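Local coordinates for 4-hydroxybutyrate CoA-transferase (PDB 3EH7), which probably transfers coenzyme A between acyl-CoA and carboxylates such as acetate or 4-hydroxybutyrate, at residues D6-Y11 with L127-E132; D343-A348 with R386-Y391; Y144-A149 with L292-Y297. All coordinates share one frame; numbering follows the deposited sequence. Where two conformers were deposited one is given.

In the fold
Contact 1 lies at the surface, whereas contacts 2 and 3 are buried. Contacts 1 and 3 both draw on the N-terminal six-stranded parallel sheet: residues 127-132 follow its strand 122-127, and helix 145-151 leads into its strand 154-160. Contacts 2 and 3 share the nine-stranded sheet of the other half, through strands 391-394 and 290-292 respectively, so contact 3 bridges the two halves. The chemistry changes accordingly. Contact 1 is a thin apolar patch, contact 3 is mainly proline and valine packing between helix starts, and contact 2 is a salt bridge at the subunit interface. The centres of contacts 1 and 2 are about 44 Å apart.

Contact 1 of 3, residues D6-Y11 with L127-E132; sequences DVLAEY and LSMPDE
The amide N of Tyr11 donates to Leu8 O at 2.8 Å, closing a short turn from which the Tyr11 ring and the end of Leu8 reach residues 127-132. Overlapping it, a type I beta turn runs from Asp6 to Ala9, with a weak bond from Leu8 N to Asp6 OD1 at its start. Across the contact everything is apolar. Met129, present as selenomethionine, carries it through its terminal methyl: bends at chi2 and chi3 (-71° and -76°) fold the chain so that CE reaches Leu8 CD1 at 3.5 Å, rather tight for two carbons, and Val7 CG2 at 3.7 Å. Both branched side chains meet the methionine at roughly a right angle. A long, flexible methionine suits this place, since it can follow the shape of two neighbours at once. Beside it, Pro130 CG comes obliquely to the Tyr11 ring, 4.0 Å from CE2, and the stiff proline ring offers the tyrosine a fixed apolar surface. On the sheet side, Leu8 and Met129 both touch Met182, and Pro130 touches Ile159. The N-terminal segment thus lies over the C-terminal ends of strands in a parallel, Rossmann-like alpha/beta sheet.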
loop_
_atom_site.group_PDB
_atom_site.type_symbol
_atom_site.label_atom_id
_atom_site.label_comp_id
_atom_site.label_asym_id
_atom_site.label_seq_id
_atom_site.Cartn_x
_atom_site.Cartn_y
_atom_site.Cartn_z
ATOM N N ASP A 6 15.777 48.173 13.943
ATOM C CA ASP A 6 15.157 47.775 12.679
ATOM C C ASP A 6 15.410 46.268 12.419
ATOM O O ASP A 6 16.429 45.906 11.824
ATOM C CB ASP A 6 15.752 48.639 11.550
ATOM C CG ASP A 6 15.137 48.354 10.168
ATOM O OD1 ASP A 6 14.281 47.445 10.026
ATOM O OD2 ASP A 6 15.533 49.069 9.215
ATOM N N VAL A 7 14.476 45.406 12.840
ATOM C CA VAL A 7 14.663 43.933 12.786
ATOM C C VAL A 7 14.845 43.337 11.381
ATOM O O VAL A 7 15.199 42.156 11.246
ATOM C CB VAL A 7 13.481 43.163 13.461
ATOM C CG1 VAL A 7 13.360 43.532 14.956
ATOM C CG2 VAL A 7 12.158 43.400 12.701
ATOM N N LEU A 8 14.564 44.128 10.344
ATOM C CA LEU A 8 14.754 43.714 8.941
ATOM C C LEU A 8 16.145 44.114 8.395
ATOM O O LEU A 8 16.668 43.477 7.456
ATOM C CB LEU A 8 13.634 44.288 8.071
ATOM C CG LEU A 8 12.368 43.411 7.931
ATOM C CD1 LEU A 8 12.025 42.601 9.216
ATOM C CD2 LEU A 8 11.176 44.236 7.455
ATOM N N ALA A 9 16.736 45.132 9.035
ATOM C CA ALA A 9 17.999 45.758 8.632
ATOM C C ALA A 9 19.012 44.823 7.977
ATOM O O ALA A 9 19.391 45.050 6.830
ATOM C CB ALA A 9 18.639 46.453 9.828
ATOM N N GLU A 10 19.433 43.773 8.684
ATOM C CA GLU A 10 20.536 42.935 8.190
ATOM C C GLU A 10 20.229 42.262 6.864
ATOM O O GLU A 10 21.140 41.978 6.075
ATOM C CB GLU A 10 20.950 41.849 9.187
ATOM C CG GLU A 10 22.449 41.459 8.995
ATOM C CD GLU A 10 22.771 39.977 9.218
ATOM O OE1 GLU A 10 21.934 39.241 9.805
ATOM O OE2 GLU A 10 23.887 39.564 8.808
ATOM N N TYR A 11 18.939 42.021 6.629
ATOM C CA TYR A 11 18.492 41.282 5.466
ATOM C C TYR A 11 18.080 42.213 4.328
ATOM O O TYR A 11 17.675 41.728 3.270
ATOM C CB TYR A 11 17.320 40.360 5.848
ATOM C CG TYR A 11 17.378 39.798 7.268
ATOM C CD1 TYR A 11 18.338 38.843 7.631
ATOM C CD2 TYR A 11 16.470 40.232 8.253
ATOM C CE1 TYR A 11 18.384 38.322 8.944
ATOM C CE2 TYR A 11 16.508 39.724 9.562
ATOM C CZ TYR A 11 17.463 38.767 9.905
ATOM O OH TYR A 11 17.511 38.269 11.209
ATOM N N LEU A 127 6.555 32.326 5.148
ATOM C CA LEU A 127 7.249 32.118 6.414
ATOM C C LEU A 127 6.850 33.136 7.471
ATOM O O LEU A 127 6.378 34.237 7.164
ATOM C CB LEU A 127 8.763 32.197 6.198
ATOM C CG LEU A 127 9.437 31.313 5.137
ATOM C CD1 LEU A 127 10.846 31.864 4.838
ATOM C CD2 LEU A 127 9.504 29.833 5.558
ATOM N N SER A 128 7.073 32.766 8.724
ATOM C CA SER A 128 6.941 33.690 9.827
ATOM C C SER A 128 8.165 34.565 9.872
ATOM O O SER A 128 9.181 34.275 9.242
ATOM C CB SER A 128 6.828 32.950 11.156
ATOM O OG SER A 128 8.092 32.403 11.521
HETATM N N MSE A 129 8.066 35.636 10.655
HETATM C CA MSE A 129 9.184 36.531 10.901
HETATM C C MSE A 129 10.340 35.727 11.505
HETATM O O MSE A 129 10.086 34.810 12.247
HETATM C CB MSE A 129 8.753 37.607 11.905
HETATM C CG MSE A 129 7.826 38.625 11.322
HETATM SE SE MSE A 129 8.776 39.775 10.082
HETATM C CE MSE A 129 9.780 40.931 11.306
ATOM N N PRO A 130 11.600 36.081 11.184
ATOM C CA PRO A 130 12.723 35.392 11.795
ATOM C C PRO A 130 12.813 35.638 13.287
ATOM O O PRO A 130 12.514 36.736 13.785
ATOM C CB PRO A 130 13.939 36.019 11.112
ATOM C CG PRO A 130 13.505 37.367 10.793
ATOM C CD PRO A 130 12.071 37.187 10.333
ATOM N N ASP A 131 13.235 34.610 13.992
ATOM C CA ASP A 131 13.551 34.750 15.383
ATOM C C ASP A 131 14.918 35.436 15.492
ATOM O O ASP A 131 15.504 35.887 14.494
ATOM C CB ASP A 131 13.494 33.382 16.089
ATOM C CG ASP A 131 14.598 32.433 15.637
ATOM O OD1 ASP A 131 15.690 32.907 15.253
ATOM O OD2 ASP A 131 14.357 31.215 15.669
ATOM N N GLU A 132 15.405 35.524 16.723
ATOM C CA GLU A 132 16.651 36.227 17.044
ATOM C C GLU A 132 17.878 35.535 16.437
ATOM O O GLU A 132 18.893 36.181 16.189
ATOM C CB GLU A 132 16.830 36.286 18.565
ATOM C CG GLU A 132 15.654 36.915 19.313
ATOM C CD GLU A 132 16.049 37.441 20.692
ATOM O OE1 GLU A 132 17.127 37.048 21.198
ATOM O OE2 GLU A 132 15.289 38.249 21.274
#

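Contact 2 of 3, residues D343-A348 with R386-Y391; sequences DYVRGA and RNEVDY
A buried salt bridge between Arg346 and Glu388, next to the second subunit, joins helix 341-350 to the loop that connects strand 382-384 to strand 391-394. Arg346 was deposited in two conformers; in the one described here it grips the carboxylate side-on, with one nitrogen to each oxygen. NE reaches Glu388 OE1 at 2.9 Å on its syn lone pair, although the oxygen is tilted out of the guanidinium plane. The second bond, from NH2 to Glu388 OE2 at 3.2 Å, is straighter (161°), and here the oxygen lies in the guanidinium plane. The two flat groups are nevertheless turned 42° against each other, so the fork is twisted rather than coplanar. Glu388 gets there by placing CG between its backbone N and carbonyl carbon (chi1 53°) and then running out extended; Arg346 likewise stretches from CG to NE, so both charges sit at the ends of long arms. One helix position earlier, Val345 sets CG1 against the Glu388 carbonyl, 3.5 Å from O, while its side chain also packs on Ser356 and Met358 of strand 355-359. A compact branched residue suits a position packed between helix, loop and sheet. OE2 also accepts the amide of Leu385, and OE1 meets Arg346 NH1 of the second subunit. In this conformer, sharing two arginines probably favours the ionised carboxylate, and the carboxylates offset the like charges of the two Arg346 NH2 groups, which lie close. Each subunit's Arg346 thus meets the other's Glu388, the reciprocal pairing expected at a twofold dimer interface.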
loop_
_atom_site.group_PDB
_atom_site.type_symbol
_atom_site.label_atom_id
_atom_site.label_comp_id
_atom_site.label_asym_id
_atom_site.label_seq_id
_atom_site.Cartn_x
_atom_site.Cartn_y
_atom_site.Cartn_z
ATOM N N ASP A 343 -1.955 6.831 3.038
ATOM C CA ASP A 343 -0.818 6.748 3.953
ATOM C C ASP A 343 -1.318 6.355 5.334
ATOM O O ASP A 343 -0.704 5.541 6.037
ATOM C CB ASP A 343 -0.044 8.083 4.068
ATOM C CG ASP A 343 0.524 8.599 2.735
ATOM O OD1 ASP A 343 0.504 7.833 1.726
ATOM O OD2 ASP A 343 1.018 9.795 2.685
ATOM N N TYR A 344 -2.447 6.943 5.729
ATOM C CA TYR A 344 -3.034 6.703 7.035
ATOM C C TYR A 344 -3.781 5.363 7.102
ATOM O O TYR A 344 -3.806 4.744 8.139
ATOM C CB TYR A 344 -3.924 7.891 7.471
ATOM C CG TYR A 344 -3.065 9.045 7.912
ATOM C CD1 TYR A 344 -2.581 9.134 9.230
ATOM C CD2 TYR A 344 -2.651 9.992 7.004
ATOM C CE1 TYR A 344 -1.741 10.157 9.613
ATOM C CE2 TYR A 344 -1.786 11.012 7.383
ATOM C CZ TYR A 344 -1.335 11.081 8.677
ATOM O OH TYR A 344 -0.475 12.085 9.012
ATOM N N VAL A 345 -4.353 4.900 6.001
ATOM C CA VAL A 345 -4.952 3.559 6.006
ATOM C C VAL A 345 -3.830 2.574 6.275
ATOM O O VAL A 345 -3.954 1.693 7.132
ATOM C CB VAL A 345 -5.631 3.247 4.677
ATOM C CG1 VAL A 345 -6.059 1.736 4.587
ATOM C CG2 VAL A 345 -6.790 4.219 4.440
ATOM N N ARG A 346 -2.683 2.761 5.594
ATOM C CA ARG A 346 -1.582 1.820 5.753
ATOM C C ARG A 346 -0.920 1.925 7.117
ATOM O O ARG A 346 -0.575 0.906 7.699
ATOM C CB ARG A 346 -0.576 1.937 4.621
ATOM C CG ARG A 346 -1.124 1.299 3.361
ATOM C CD ARG A 346 -0.289 1.596 2.160
ATOM N NE ARG A 346 -0.926 1.091 0.957
ATOM C CZ ARG A 346 -0.293 0.835 -0.184
ATOM N NH1 ARG A 346 1.014 1.038 -0.329
ATOM N NH2 ARG A 346 -0.989 0.368 -1.199
ATOM N N GLY A 347 -0.761 3.146 7.632
ATOM C CA GLY A 347 -0.213 3.331 8.979
ATOM C C GLY A 347 -1.132 2.756 10.054
ATOM O O GLY A 347 -0.671 2.140 10.976
ATOM N N ALA A 348 -2.436 2.995 9.946
ATOM C CA ALA A 348 -3.406 2.475 10.942
ATOM C C ALA A 348 -3.362 0.946 11.001
ATOM O O ALA A 348 -3.527 0.326 12.074
ATOM C CB ALA A 348 -4.866 2.963 10.612
ATOM N N ARG A 386 -8.763 -2.661 -2.497
ATOM C CA ARG A 386 -9.788 -3.451 -1.806
ATOM C C ARG A 386 -9.182 -4.311 -0.669
ATOM O O ARG A 386 -9.819 -4.554 0.353
ATOM C CB ARG A 386 -10.588 -4.317 -2.776
ATOM C CG ARG A 386 -9.862 -5.533 -3.234
ATOM C CD ARG A 386 -10.647 -6.450 -4.177
ATOM N NE ARG A 386 -9.717 -7.471 -4.653
ATOM C CZ ARG A 386 -10.045 -8.553 -5.339
ATOM N NH1 ARG A 386 -11.306 -8.797 -5.699
ATOM N NH2 ARG A 386 -9.093 -9.390 -5.690
ATOM N N ASN A 387 -7.950 -4.755 -0.862
ATOM C CA ASN A 387 -7.240 -5.576 0.132
ATOM C C ASN A 387 -6.887 -4.817 1.383
ATOM O O ASN A 387 -6.516 -5.444 2.349
ATOM C CB ASN A 387 -5.951 -6.213 -0.444
ATOM C CG ASN A 387 -6.226 -7.263 -1.529
ATOM O OD1 ASN A 387 -7.375 -7.591 -1.813
ATOM N ND2 ASN A 387 -5.175 -7.793 -2.129
ATOM N N GLU A 388 -6.955 -3.481 1.384
ATOM C CA GLU A 388 -6.606 -2.731 2.595
ATOM C C GLU A 388 -7.719 -1.949 3.286
ATOM O O GLU A 388 -7.543 -1.484 4.414
ATOM C CB GLU A 388 -5.400 -1.829 2.353
ATOM C CG GLU A 388 -5.493 -0.909 1.182
ATOM C CD GLU A 388 -4.166 -0.327 0.829
ATOM O OE1 GLU A 388 -3.279 -0.414 1.716
ATOM O OE2 GLU A 388 -4.038 0.254 -0.298
ATOM N N VAL A 389 -8.876 -1.832 2.645
ATOM C CA VAL A 389 -9.979 -1.066 3.239
ATOM C C VAL A 389 -10.395 -1.768 4.538
ATOM O O VAL A 389 -10.330 -2.996 4.605
ATOM C CB VAL A 389 -11.121 -0.939 2.215
ATOM C CG1 VAL A 389 -11.615 -2.356 1.793
ATOM C CG2 VAL A 389 -12.268 -0.061 2.771
ATOM N N ASP A 390 -10.793 -1.010 5.568
ATOM C CA ASP A 390 -11.099 -1.561 6.880
ATOM C C ASP A 390 -12.600 -1.297 7.154
ATOM O O ASP A 390 -13.438 -2.055 6.668
ATOM C CB ASP A 390 -10.136 -0.894 7.873
ATOM C CG ASP A 390 -10.221 -1.436 9.265
ATOM O OD1 ASP A 390 -10.945 -2.429 9.467
ATOM O OD2 ASP A 390 -9.501 -0.860 10.147
ATOM N N TYR A 391 -12.938 -0.199 7.840
ATOM C CA TYR A 391 -14.320 0.236 8.054
ATOM C C TYR A 391 -14.812 1.197 6.997
ATOM O O TYR A 391 -14.070 2.082 6.501
ATOM C CB TYR A 391 -14.460 0.964 9.390
ATOM C CG TYR A 391 -14.246 0.126 10.619
ATOM C CD1 TYR A 391 -12.979 0.020 11.188
ATOM C CD2 TYR A 391 -15.310 -0.519 11.246
ATOM C CE1 TYR A 391 -12.759 -0.739 12.336
ATOM C CE2 TYR A 391 -15.116 -1.280 12.413
ATOM C CZ TYR A 391 -13.834 -1.375 12.940
ATOM O OH TYR A 391 -13.591 -2.090 14.049
#

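Contact 3 of 3, residues Y144-A149 with L292-Y297; sequences YSKPAA and LYPVDY
Beside Pro294, which packs on Pro147 across the contact, the flat ring of Tyr293 has Tyr297 CE2 over the centre of one face, 4.0 Å above its plane. The Tyr293 ring also meets that of His265, the planes inclined at about 35°. CB of Pro294 lies 3.9 Å from both CG and CD of Pro147. The prolines cross at a slant, and their rigid, hydrocarbon flanks let two chain segments approach closely without leaving an amide hydrogen to be paired. Each also suits its own backbone: Pro147 stands in the first turn of helix 145-151, where a missing N-H costs nothing, and Pro294 is the N-cap residue of helix 295-298, its O accepting Tyr297 N at 2.9 Å. The packing therefore sets the start of one helix against the start of another, and it joins the two alpha/beta halves of the subunit: helix 145-151 leads into the six-stranded parallel sheet, whereas residues 292-297 leave strand 290-292 of the nine-stranded one. Val295 adds a second point of touch. Its CG1, turned between the backbone N and the carbonyl carbon (chi1 68°), comes within 4.1 Å of Tyr144 N, and the Val295 backbone is hydrogen-bonded to that of Asp143. Pro110, on helix 109-114, packs on both Pro147 and Val295. Lys146 runs extended and turns at chi4 (-70°), bringing NZ beside Pro294, a loose touch at 4.4 Å from its CG, and the charge is met by a salt bridge with Glu150.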
loop_
_atom_site.group_PDB
_atom_site.type_symbol
_atom_site.label_atom_id
_atom_site.label_comp_id
_atom_site.label_asym_id
_atom_site.label_seq_id
_atom_site.Cartn_x
_atom_site.Cartn_y
_atom_site.Cartn_z
ATOM N N TYR A 144 5.284 19.351 2.106
ATOM C CA TYR A 144 6.373 19.276 1.149
ATOM C C TYR A 144 6.996 20.654 0.936
ATOM O O TYR A 144 7.979 20.781 0.220
ATOM C CB TYR A 144 5.880 18.740 -0.204
ATOM C CG TYR A 144 4.945 19.710 -0.906
ATOM C CD1 TYR A 144 5.432 20.694 -1.759
ATOM C CD2 TYR A 144 3.582 19.687 -0.652
ATOM C CE1 TYR A 144 4.575 21.584 -2.370
ATOM C CE2 TYR A 144 2.721 20.575 -1.251
ATOM C CZ TYR A 144 3.218 21.519 -2.113
ATOM O OH TYR A 144 2.342 22.404 -2.700
ATOM N N SER A 145 6.371 21.692 1.497
ATOM C CA SER A 145 6.810 23.072 1.301
ATOM C C SER A 145 8.214 23.254 1.841
ATOM O O SER A 145 9.073 23.860 1.183
ATOM C CB SER A 145 5.843 24.051 1.989
ATOM O OG SER A 145 4.499 23.895 1.545
ATOM N N LYS A 146 8.468 22.719 3.035
ATOM C CA LYS A 146 9.795 22.790 3.639
ATOM C C LYS A 146 10.831 21.998 2.842
ATOM O O LYS A 146 11.866 22.564 2.482
ATOM C CB LYS A 146 9.752 22.364 5.105
ATOM C CG LYS A 146 11.101 22.099 5.780
ATOM C CD LYS A 146 10.902 22.048 7.298
ATOM C CE LYS A 146 12.171 21.984 8.064
ATOM N NZ LYS A 146 12.780 20.722 7.880
ATOM N N PRO A 147 10.551 20.706 2.554
ATOM C CA PRO A 147 11.431 19.957 1.663
ATOM C C PRO A 147 11.692 20.667 0.330
ATOM O O PRO A 147 12.820 20.659 -0.127
ATOM C CB PRO A 147 10.682 18.656 1.444
ATOM C CG PRO A 147 9.889 18.459 2.686
ATOM C CD PRO A 147 9.596 19.806 3.242
ATOM N N ALA A 148 10.681 21.310 -0.256
ATOM C CA ALA A 148 10.902 22.044 -1.507
ATOM C C ALA A 148 11.904 23.186 -1.308
ATOM O O ALA A 148 12.839 23.342 -2.094
ATOM C CB ALA A 148 9.582 22.570 -2.082
ATOM N N ALA A 149 11.707 23.978 -0.267
ATOM C CA ALA A 149 12.605 25.086 0.045
ATOM C C ALA A 149 14.033 24.573 0.286
ATOM O O ALA A 149 14.993 25.254 -0.035
ATOM C CB ALA A 149 12.123 25.860 1.256
ATOM N N LEU A 292 4.671 20.773 13.912
ATOM C CA LEU A 292 4.627 20.338 12.529
ATOM C C LEU A 292 5.958 19.742 12.128
ATOM O O LEU A 292 7.020 20.219 12.559
ATOM C CB LEU A 292 4.267 21.453 11.563
ATOM C CG LEU A 292 2.881 22.092 11.676
ATOM C CD1 LEU A 292 2.421 22.738 10.357
ATOM C CD2 LEU A 292 1.827 21.121 12.260
ATOM N N TYR A 293 5.874 18.687 11.309
ATOM C CA TYR A 293 7.039 18.052 10.683
ATOM C C TYR A 293 6.743 17.868 9.200
ATOM O O TYR A 293 5.579 17.858 8.777
ATOM C CB TYR A 293 7.322 16.690 11.299
ATOM C CG TYR A 293 7.571 16.691 12.780
ATOM C CD1 TYR A 293 6.515 16.700 13.682
ATOM C CD2 TYR A 293 8.879 16.671 13.283
ATOM C CE1 TYR A 293 6.748 16.698 15.047
ATOM C CE2 TYR A 293 9.130 16.685 14.623
ATOM C CZ TYR A 293 8.075 16.680 15.516
ATOM O OH TYR A 293 8.352 16.706 16.883
ATOM N N PRO A 294 7.795 17.702 8.395
ATOM C CA PRO A 294 7.573 17.455 6.987
ATOM C C PRO A 294 6.844 16.137 6.725
ATOM O O PRO A 294 6.850 15.185 7.550
ATOM C CB PRO A 294 8.985 17.481 6.376
ATOM C CG PRO A 294 9.923 17.432 7.504
ATOM C CD PRO A 294 9.217 17.891 8.724
ATOM N N VAL A 295 6.195 16.095 5.575
ATOM C CA VAL A 295 5.256 15.024 5.303
ATOM C C VAL A 295 5.917 13.624 5.269
ATOM O O VAL A 295 5.255 12.619 5.579
ATOM C CB VAL A 295 4.418 15.317 4.033
ATOM C CG1 VAL A 295 5.317 15.287 2.733
ATOM C CG2 VAL A 295 3.212 14.338 3.957
ATOM N N ASP A 296 7.217 13.558 4.918
ATOM C CA ASP A 296 7.918 12.286 4.887
ATOM C C ASP A 296 8.139 11.723 6.278
ATOM O O ASP A 296 8.482 10.553 6.412
ATOM C CB ASP A 296 9.243 12.360 4.108
ATOM C CG ASP A 296 10.206 13.395 4.652
ATOM O OD1 ASP A 296 9.783 14.489 5.070
ATOM O OD2 ASP A 296 11.404 13.135 4.590
ATOM N N TYR A 297 7.954 12.538 7.317
ATOM C CA TYR A 297 7.931 12.040 8.665
ATOM C C TYR A 297 6.510 11.716 9.088
ATOM O O TYR A 297 6.189 10.546 9.389
ATOM C CB TYR A 297 8.610 13.038 9.629
ATOM C CG TYR A 297 8.602 12.581 11.068
ATOM C CD1 TYR A 297 9.509 11.636 11.522
ATOM C CD2 TYR A 297 7.666 13.079 11.968
ATOM C CE1 TYR A 297 9.500 11.202 12.839
ATOM C CE2 TYR A 297 7.656 12.673 13.275
ATOM C CZ TYR A 297 8.573 11.742 13.711
ATOM O OH TYR A 297 8.525 11.339 14.997
#